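Local coordinates for peptidoglycan-N-acetylglucosamine deacetylase BC_1960 (Bacillus cereus, PDB 5O6Y), which removes acetyl groups from N-acetylglucosamine residues of peptidoglycan, and also from soluble chitin and N-acetylchitooligomers, as a zinc-dependent member of the polysaccharide deacetylase family, at residues N78-H83 against R117-E122; W141-V146 against S168-H173. All blocks are in the same frame, centred on the assembly; numbering follows the deposited sequence.

Interaction 1 (N78-H83 against R117-E122); sequences NHTYSH and RPPYGE. With 5YA (4-naphthalen-1-yl-~{N}-oxidanyl-benzamide), chain H.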
loop_
_atom_site.group_PDB
_atom_site.type_symbol
_atom_site.label_atom_id
_atom_site.label_comp_id
_atom_site.label_asym_id
_atom_site.label_seq_id
_atom_site.Cartn_x
_atom_site.Cartn_y
_atom_site.Cartn_z
ATOM N N ASN A 78 -4.593 -1.591 -5.724
ATOM C CA ASN A 78 -4.395 -2.696 -6.656
ATOM C C ASN A 78 -2.930 -3.120 -6.641
ATOM O O ASN A 78 -2.044 -2.323 -6.968
ATOM C CB ASN A 78 -4.827 -2.273 -8.060
ATOM C CG ASN A 78 -4.946 -3.442 -9.019
ATOM O OD1 ASN A 78 -4.223 -4.434 -8.914
ATOM N ND2 ASN A 78 -5.865 -3.324 -9.970
ATOM N N HIS A 79 -2.676 -4.378 -6.276
ATOM C CA HIS A 79 -1.322 -4.912 -6.176
ATOM C C HIS A 79 -1.095 -6.046 -7.173
ATOM O O HIS A 79 -0.319 -6.967 -6.906
ATOM C CB HIS A 79 -1.038 -5.381 -4.747
ATOM C CG HIS A 79 0.419 -5.454 -4.408
ATOM N ND1 HIS A 79 1.361 -4.628 -4.981
ATOM C CD2 HIS A 79 1.095 -6.255 -3.550
ATOM C CE1 HIS A 79 2.554 -4.917 -4.492
ATOM N NE2 HIS A 79 2.421 -5.901 -3.622
ATOM N N THR A 80 -1.762 -5.973 -8.330
ATOM C CA THR A 80 -1.802 -7.011 -9.363
ATOM C C THR A 80 -2.447 -8.294 -8.851
ATOM O O THR A 80 -2.816 -8.392 -7.675
ATOM C CB THR A 80 -0.408 -7.325 -9.925
ATOM O OG1 THR A 80 0.333 -8.109 -8.982
ATOM C CG2 THR A 80 0.355 -6.046 -10.249
ATOM N N TYR A 81 -2.586 -9.284 -9.735
ATOM C CA TYR A 81 -3.301 -10.519 -9.424
ATOM C C TYR A 81 -2.389 -11.571 -8.793
ATOM O O TYR A 81 -2.648 -12.033 -7.677
ATOM C CB TYR A 81 -3.961 -11.074 -10.692
ATOM C CG TYR A 81 -4.722 -12.364 -10.472
ATOM C CD1 TYR A 81 -6.040 -12.349 -10.033
ATOM C CD2 TYR A 81 -4.122 -13.597 -10.704
ATOM C CE1 TYR A 81 -6.737 -13.525 -9.827
ATOM C CE2 TYR A 81 -4.811 -14.778 -10.501
ATOM C CZ TYR A 81 -6.118 -14.737 -10.063
ATOM O OH TYR A 81 -6.809 -15.910 -9.861
ATOM N N SER A 82 -1.324 -11.962 -9.497
ATOM C CA SER A 82 -0.479 -13.073 -9.069
ATOM C C SER A 82 0.944 -12.637 -8.737
ATOM O O SER A 82 1.849 -13.477 -8.687
ATOM C CB SER A 82 -0.462 -14.172 -10.133
ATOM O OG SER A 82 0.026 -13.682 -11.370
ATOM N N HIS A 83 1.160 -11.341 -8.514
ATOM C CA HIS A 83 2.433 -10.794 -8.051
ATOM C C HIS A 83 3.601 -11.146 -8.970
ATOM O O HIS A 83 4.566 -11.776 -8.517
ATOM C CB HIS A 83 2.719 -11.298 -6.631
ATOM C CG HIS A 83 3.549 -10.364 -5.807
ATOM N ND1 HIS A 83 4.906 -10.531 -5.634
ATOM C CD2 HIS A 83 3.211 -9.265 -5.093
ATOM C CE1 HIS A 83 5.369 -9.569 -4.854
ATOM N NE2 HIS A 83 4.361 -8.789 -4.512
ATOM N N ARG A 117 0.186 -0.299 -6.885
ATOM C CA ARG A 117 1.568 -0.446 -6.437
ATOM C C ARG A 117 2.159 -1.652 -7.152
ATOM O O ARG A 117 1.633 -2.775 -7.007
ATOM C CB ARG A 117 1.678 -0.606 -4.921
ATOM C CG ARG A 117 3.109 -0.842 -4.458
ATOM C CD ARG A 117 3.243 -0.762 -2.950
ATOM N NE ARG A 117 3.173 0.611 -2.458
ATOM C CZ ARG A 117 3.097 0.933 -1.171
ATOM N NH1 ARG A 117 3.074 -0.022 -0.250
ATOM N NH2 ARG A 117 3.038 2.207 -0.804
ATOM N N PRO A 118 3.224 -1.484 -7.928
ATOM C CA PRO A 118 3.819 -2.623 -8.623
ATOM C C PRO A 118 4.644 -3.464 -7.668
ATOM O O PRO A 118 5.398 -2.925 -6.843
ATOM C CB PRO A 118 4.699 -1.960 -9.693
ATOM C CG PRO A 118 5.085 -0.654 -9.082
ATOM C CD PRO A 118 3.916 -0.219 -8.233
ATOM N N PRO A 119 4.511 -4.788 -7.731
ATOM C CA PRO A 119 5.333 -5.653 -6.876
ATOM C C PRO A 119 6.815 -5.460 -7.155
ATOM O O PRO A 119 7.229 -5.250 -8.298
ATOM C CB PRO A 119 4.865 -7.067 -7.243
ATOM C CG PRO A 119 4.149 -6.921 -8.550
ATOM C CD PRO A 119 3.553 -5.554 -8.542
ATOM N N TYR A 120 7.612 -5.521 -6.089
ATOM C CA TYR A 120 9.048 -5.255 -6.100
ATOM C C TYR A 120 9.386 -3.848 -6.580
ATOM O O TYR A 120 10.564 -3.539 -6.793
ATOM C CB TYR A 120 9.814 -6.281 -6.949
ATOM C CG TYR A 120 9.270 -7.690 -6.886
ATOM C CD1 TYR A 120 9.498 -8.499 -5.780
ATOM C CD2 TYR A 120 8.544 -8.220 -7.947
ATOM C CE1 TYR A 120 9.006 -9.790 -5.726
ATOM C CE2 TYR A 120 8.049 -9.509 -7.903
ATOM C CZ TYR A 120 8.283 -10.290 -6.791
ATOM O OH TYR A 120 7.791 -11.574 -6.744
ATOM N N GLY A 121 8.388 -2.984 -6.757
ATOM C CA GLY A 121 8.620 -1.657 -7.289
ATOM C C GLY A 121 9.018 -1.610 -8.746
ATOM O O GLY A 121 9.409 -0.545 -9.232
ATOM N N GLU A 122 8.924 -2.728 -9.462
ATOM C CA GLU A 122 9.360 -2.810 -10.849
ATOM C C GLU A 122 8.214 -2.414 -11.772
ATOM O O GLU A 122 7.127 -2.997 -11.700
ATOM C CB GLU A 122 9.839 -4.224 -11.177
ATOM C CG GLU A 122 10.883 -4.778 -10.221
ATOM C CD GLU A 122 12.289 -4.695 -10.778
ATOM O OE1 GLU A 122 12.509 -3.919 -11.735
ATOM O OE2 GLU A 122 13.174 -5.411 -10.262
HETATM C C1 5YA H . 13.607 -4.530 0.105
HETATM C C2 5YA H . 12.284 -4.887 -0.176
HETATM C C3 5YA H . 11.706 -4.597 -1.411
HETATM C C4 5YA H . 12.471 -3.908 -2.402
HETATM C C5 5YA H . 13.821 -3.543 -2.114
HETATM C C6 5YA H . 14.381 -3.864 -0.842
HETATM C C7 5YA H . 11.924 -3.581 -3.677
HETATM C C8 5YA H . 12.704 -2.914 -4.617
HETATM O O1 5YA H . 5.345 -4.979 -2.490
HETATM C C9 5YA H . 14.026 -2.558 -4.333
HETATM C C10 5YA H . 14.593 -2.862 -3.100
HETATM C C11 5YA H . 10.287 -4.988 -1.664
HETATM C C12 5YA H . 9.319 -4.003 -1.652
HETATM C C13 5YA H . 7.994 -4.318 -1.877
HETATM N N1 5YA H . 5.717 -7.164 -2.365
HETATM C C14 5YA H . 7.619 -5.626 -2.103
HETATM C C15 5YA H . 8.581 -6.627 -2.109
HETATM C C16 5YA H . 9.916 -6.308 -1.887
HETATM C C17 5YA H . 6.134 -5.911 -2.339
HETATM O O2 5YA H . 4.352 -7.429 -2.577
#
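The backbones of residues 78-83 and 117-122 meet first at Asn78 and Arg117, where Arg117 N donates to Asn78 O over 3.0 Å. The CA atoms of His79 and Arg117 lie 5.3 Å apart, and those of His83 and Pro119 are 6.0 Å apart. Asn78 OD1 shapes the turn after the strand by accepting from Thr80 N in an Asx turn.

The imidazole of His79 is held at both nitrogens. ND1 donates to Arg117 O at 2.8 Å, with the oxygen nearly in the ring plane, although the N-H approaches from above the plane of the carbonyl. This bond fixes the rotation of the ring and leaves NE2 aimed at the hydroxamate inhibitor, whose O2 it meets at 2.7 Å. With CG anti to the backbone N (chi1 -151°), the second histidine, His83, turns its own NE2 to the same oxygen; that separation is too short to be trusted in detail. Pro119 packs over one face of His83, its CB 3.4 Å from the centroid of that ring in a CH-pi contact, while its CD meets Thr80 CG2 tip to tip. Through its CE1-ND1 edge His83 points at the face of Tyr120 in an offset edge-to-face pair with planes at 73°, and ND1 makes a weak bond to Tyr120 OH.

His79 and His83 are zinc ligands of the enzyme, although here their NE2 atoms meet the inhibitor oxygen; Arg117 O would then be a second-shell acceptor for His79. The spacing of the two histidines is consistent with the H(S/T)xxH zinc motif of the polysaccharide deacetylases. Both segments leave the C-terminal ends of strands, 75-78 and 115-116, with helix 91-109 packed against Asn78, Thr80 and Tyr81.

Interaction 2 (W141-V146 against S168-H173); sequences WSVDTV and SVILQH. With NA (sodium ion), chain N; 5YA (4-naphthalen-1-yl-~{N}-oxidanyl-benzamide), chain H; PE3 (3,6,9,12,15,18,21,24,27,30,33,36,39-tridecaoxahentetracontane-1,41-diol), chain I.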
loop_
_atom_site.group_PDB
_atom_site.type_symbol
_atom_site.label_atom_id
_atom_site.label_comp_id
_atom_site.label_asym_id
_atom_site.label_seq_id
_atom_site.Cartn_x
_atom_site.Cartn_y
_atom_site.Cartn_z
ATOM N N TRP A 141 7.051 3.920 -2.273
ATOM C CA TRP A 141 7.250 4.130 -0.845
ATOM C C TRP A 141 8.587 4.823 -0.632
ATOM O O TRP A 141 9.462 4.803 -1.502
ATOM C CB TRP A 141 7.203 2.809 -0.069
ATOM C CG TRP A 141 8.271 1.845 -0.485
ATOM C CD1 TRP A 141 9.516 1.711 0.062
ATOM C CD2 TRP A 141 8.195 0.886 -1.547
ATOM N NE1 TRP A 141 10.216 0.726 -0.591
ATOM C CE2 TRP A 141 9.428 0.204 -1.583
ATOM C CE3 TRP A 141 7.205 0.537 -2.469
ATOM C CZ2 TRP A 141 9.696 -0.803 -2.505
ATOM C CZ3 TRP A 141 7.472 -0.468 -3.383
ATOM C CH2 TRP A 141 8.707 -1.125 -3.394
ATOM N N SER A 142 8.736 5.435 0.546
ATOM C CA SER A 142 9.978 6.094 0.921
ATOM C C SER A 142 10.564 5.601 2.235
ATOM O O SER A 142 11.699 5.971 2.560
ATOM C CB SER A 142 9.779 7.619 1.003
ATOM O OG SER A 142 8.852 7.970 2.015
ATOM N N VAL A 143 9.834 4.792 3.001
ATOM C CA VAL A 143 10.340 4.180 4.225
ATOM C C VAL A 143 10.044 2.690 4.150
ATOM O O VAL A 143 8.876 2.288 4.088
ATOM C CB VAL A 143 9.714 4.791 5.491
ATOM C CG1 VAL A 143 10.289 4.130 6.736
ATOM C CG2 VAL A 143 9.944 6.291 5.532
ATOM N N ASP A 144 11.094 1.874 4.155
ATOM C CA ASP A 144 10.965 0.429 4.034
ATOM C C ASP A 144 11.226 -0.210 5.390
ATOM O O ASP A 144 12.323 -0.075 5.943
ATOM C CB ASP A 144 11.930 -0.123 2.986
ATOM C CG ASP A 144 11.679 -1.584 2.683
ATOM O OD1 ASP A 144 10.641 -2.116 3.129
ATOM O OD2 ASP A 144 12.522 -2.203 2.002
ATOM N N THR A 145 10.220 -0.910 5.919
ATOM C CA THR A 145 10.381 -1.619 7.181
ATOM C C THR A 145 11.199 -2.893 7.037
ATOM O O THR A 145 11.609 -3.453 8.060
ATOM C CB THR A 145 9.016 -1.968 7.776
ATOM O OG1 THR A 145 8.307 -2.834 6.880
ATOM C CG2 THR A 145 8.199 -0.710 8.009
ATOM N N VAL A 146 11.445 -3.344 5.801
ATOM C CA VAL A 146 12.089 -4.616 5.468
ATOM C C VAL A 146 11.594 -5.711 6.415
ATOM O O VAL A 146 12.365 -6.550 6.896
ATOM C CB VAL A 146 13.633 -4.474 5.445
ATOM C CG1 VAL A 146 14.246 -4.252 6.834
ATOM C CG2 VAL A 146 14.290 -5.649 4.713
ATOM N N SER A 168 6.018 10.919 4.395
ATOM C CA SER A 168 6.565 9.578 4.239
ATOM C C SER A 168 5.464 8.565 3.947
ATOM O O SER A 168 4.375 8.618 4.527
ATOM C CB SER A 168 7.329 9.162 5.495
ATOM O OG SER A 168 8.500 9.939 5.667
ATOM N N VAL A 169 5.754 7.640 3.037
ATOM C CA VAL A 169 4.879 6.515 2.728
ATOM C C VAL A 169 5.604 5.252 3.174
ATOM O O VAL A 169 6.644 4.892 2.610
ATOM C CB VAL A 169 4.521 6.458 1.238
ATOM C CG1 VAL A 169 3.651 5.242 0.950
ATOM C CG2 VAL A 169 3.816 7.737 0.810
ATOM N N ILE A 170 5.064 4.577 4.185
ATOM C CA ILE A 170 5.737 3.461 4.843
ATOM C C ILE A 170 5.206 2.155 4.273
ATOM O O ILE A 170 4.006 2.023 4.008
ATOM C CB ILE A 170 5.536 3.524 6.369
ATOM C CG1 ILE A 170 5.812 4.942 6.876
ATOM C CG2 ILE A 170 6.437 2.524 7.066
ATOM C CD1 ILE A 170 5.409 5.180 8.314
ATOM N N LEU A 171 6.095 1.184 4.085
ATOM C CA LEU A 171 5.742 -0.086 3.466
ATOM C C LEU A 171 5.795 -1.194 4.511
ATOM O O LEU A 171 6.827 -1.397 5.157
ATOM C CB LEU A 171 6.675 -0.394 2.295
ATOM C CG LEU A 171 6.688 -1.816 1.729
ATOM C CD1 LEU A 171 5.295 -2.305 1.369
ATOM C CD2 LEU A 171 7.597 -1.866 0.523
ATOM N N GLN A 172 4.681 -1.897 4.679
ATOM C CA GLN A 172 4.637 -3.114 5.476
ATOM C C GLN A 172 3.894 -4.189 4.692
ATOM O O GLN A 172 3.309 -3.929 3.637
ATOM C CB GLN A 172 3.985 -2.873 6.843
ATOM C CG GLN A 172 4.926 -2.248 7.863
ATOM C CD GLN A 172 4.237 -1.929 9.178
ATOM O OE1 GLN A 172 3.253 -1.191 9.211
ATOM N NE2 GLN A 172 4.755 -2.483 10.269
ATOM N N HIS A 173 3.921 -5.414 5.212
ATOM C CA HIS A 173 3.344 -6.547 4.504
ATOM C C HIS A 173 2.351 -7.291 5.381
ATOM O O HIS A 173 2.533 -7.402 6.597
ATOM C CB HIS A 173 4.432 -7.520 4.026
ATOM C CG HIS A 173 5.354 -6.938 2.999
ATOM N ND1 HIS A 173 6.557 -6.349 3.326
ATOM C CD2 HIS A 173 5.248 -6.853 1.651
ATOM C CE1 HIS A 173 7.152 -5.928 2.225
ATOM N NE2 HIS A 173 6.379 -6.221 1.195
HETATM NA NA NA N . 10.025 9.992 3.515
HETATM C C1 5YA H . 13.607 -4.530 0.105
HETATM C C2 5YA H . 12.284 -4.887 -0.176
HETATM C C3 5YA H . 11.706 -4.597 -1.411
HETATM C C4 5YA H . 12.471 -3.908 -2.402
HETATM C C5 5YA H . 13.821 -3.543 -2.114
HETATM C C6 5YA H . 14.381 -3.864 -0.842
HETATM C C7 5YA H . 11.924 -3.581 -3.677
HETATM C C8 5YA H . 12.704 -2.914 -4.617
HETATM O O1 5YA H . 5.345 -4.979 -2.490
HETATM C C9 5YA H . 14.026 -2.558 -4.333
HETATM C C10 5YA H . 14.593 -2.862 -3.100
HETATM C C11 5YA H . 10.287 -4.988 -1.664
HETATM C C12 5YA H . 9.319 -4.003 -1.652
HETATM C C13 5YA H . 7.994 -4.318 -1.877
HETATM N N1 5YA H . 5.717 -7.164 -2.365
HETATM C C14 5YA H . 7.619 -5.626 -2.103
HETATM C C15 5YA H . 8.581 -6.627 -2.109
HETATM C C16 5YA H . 9.916 -6.308 -1.887
HETATM C C17 5YA H . 6.134 -5.911 -2.339
HETATM O O2 5YA H . 4.352 -7.429 -2.577
HETATM O O25 PE3 I . 12.600 2.174 -2.987
HETATM C C24 PE3 I . 11.364 2.796 -3.207
HETATM C C23 PE3 I . 10.939 2.527 -4.649
HETATM O O22 PE3 I . 11.575 1.360 -5.085
HETATM O O HOH W 1 12.761 8.941 3.499
#
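Val169 O is gripped by two successive amides, Ser142 N at 3.0 Å and Val143 N at 3.2 Å. The first lies in the plane of the carbonyl and the second stands above it. The exchange is returned by a side chain, for Val169 N donates to Ser142 OG at 3.3 Å. That hydroxyl, placed between its own backbone N and carbonyl carbon (chi1 63°), also binds a sodium ion, which Ser168 OG ligates at 2.6 Å from the other segment. A water is a third ligand, and Ser168 OG additionally accepts from Phe165 N.

Further along, regular parallel pairing takes over. Leu171 N donates to Val143 O over 3.0 Å, and Val143 and Ile170 lie side by side on one face of the sheet. Where the first strand ends, Thr145 substitutes its hydroxyl for a backbone amide: OG1 donates to Leu171 O at 2.7 Å, and CG2 rests against Ile170 CG2. Asp144 OD1 accepts from Val146 N in an Asx turn as the chain leaves the strand.

On the face that carries Asp144 and Leu171, Leu171 CD2 lies over one face of the Trp141 indole, 3.6 Å from the centroid of its six-membered ring in a CH-pi contact. The bound polyether lies over the other side of the indole. Leu171 CD2 also touches the inhibitor at C13, Trp141 reaches it through CZ2 and CH2, and Asp144 OD2 nears its naphthyl group. His173, the predicted proton donor, directs the edge of its ring toward the hydroxamate carbonyl carbon, with ND1 bonded to Asp147.

Strand 143-144, helix 153-161 and strand 169-173 form a beta-alpha-beta unit with parallel strands, as in the distorted beta/alpha barrel of polysaccharide deacetylases, whose substrate site lies at the C-terminal strand ends.

Overall arrangement
Interactions 1 and 2 lie with their centres about 15 Å apart and line the same pocket, where both touch the hydroxamate inhibitor. Interaction 1 supplies the zinc-binding histidines that meet its hydroxamate end, whereas interaction 2 contributes Trp141, Leu171 and His173 along its benzamide part. They also pack directly: Arg117 NH1 lies 3.6 Å from Leu171 CD1, and Gly121 N lies 3.9 Å from Trp141 CH2. Arg117 is further held by Thr26 and Val139 and makes a long, weak ion pair with Asp28, the predicted proton acceptor. The side chains of Leu171 and Asp28 come within about 3 Å at their nearest atoms, so both contacts border this residue.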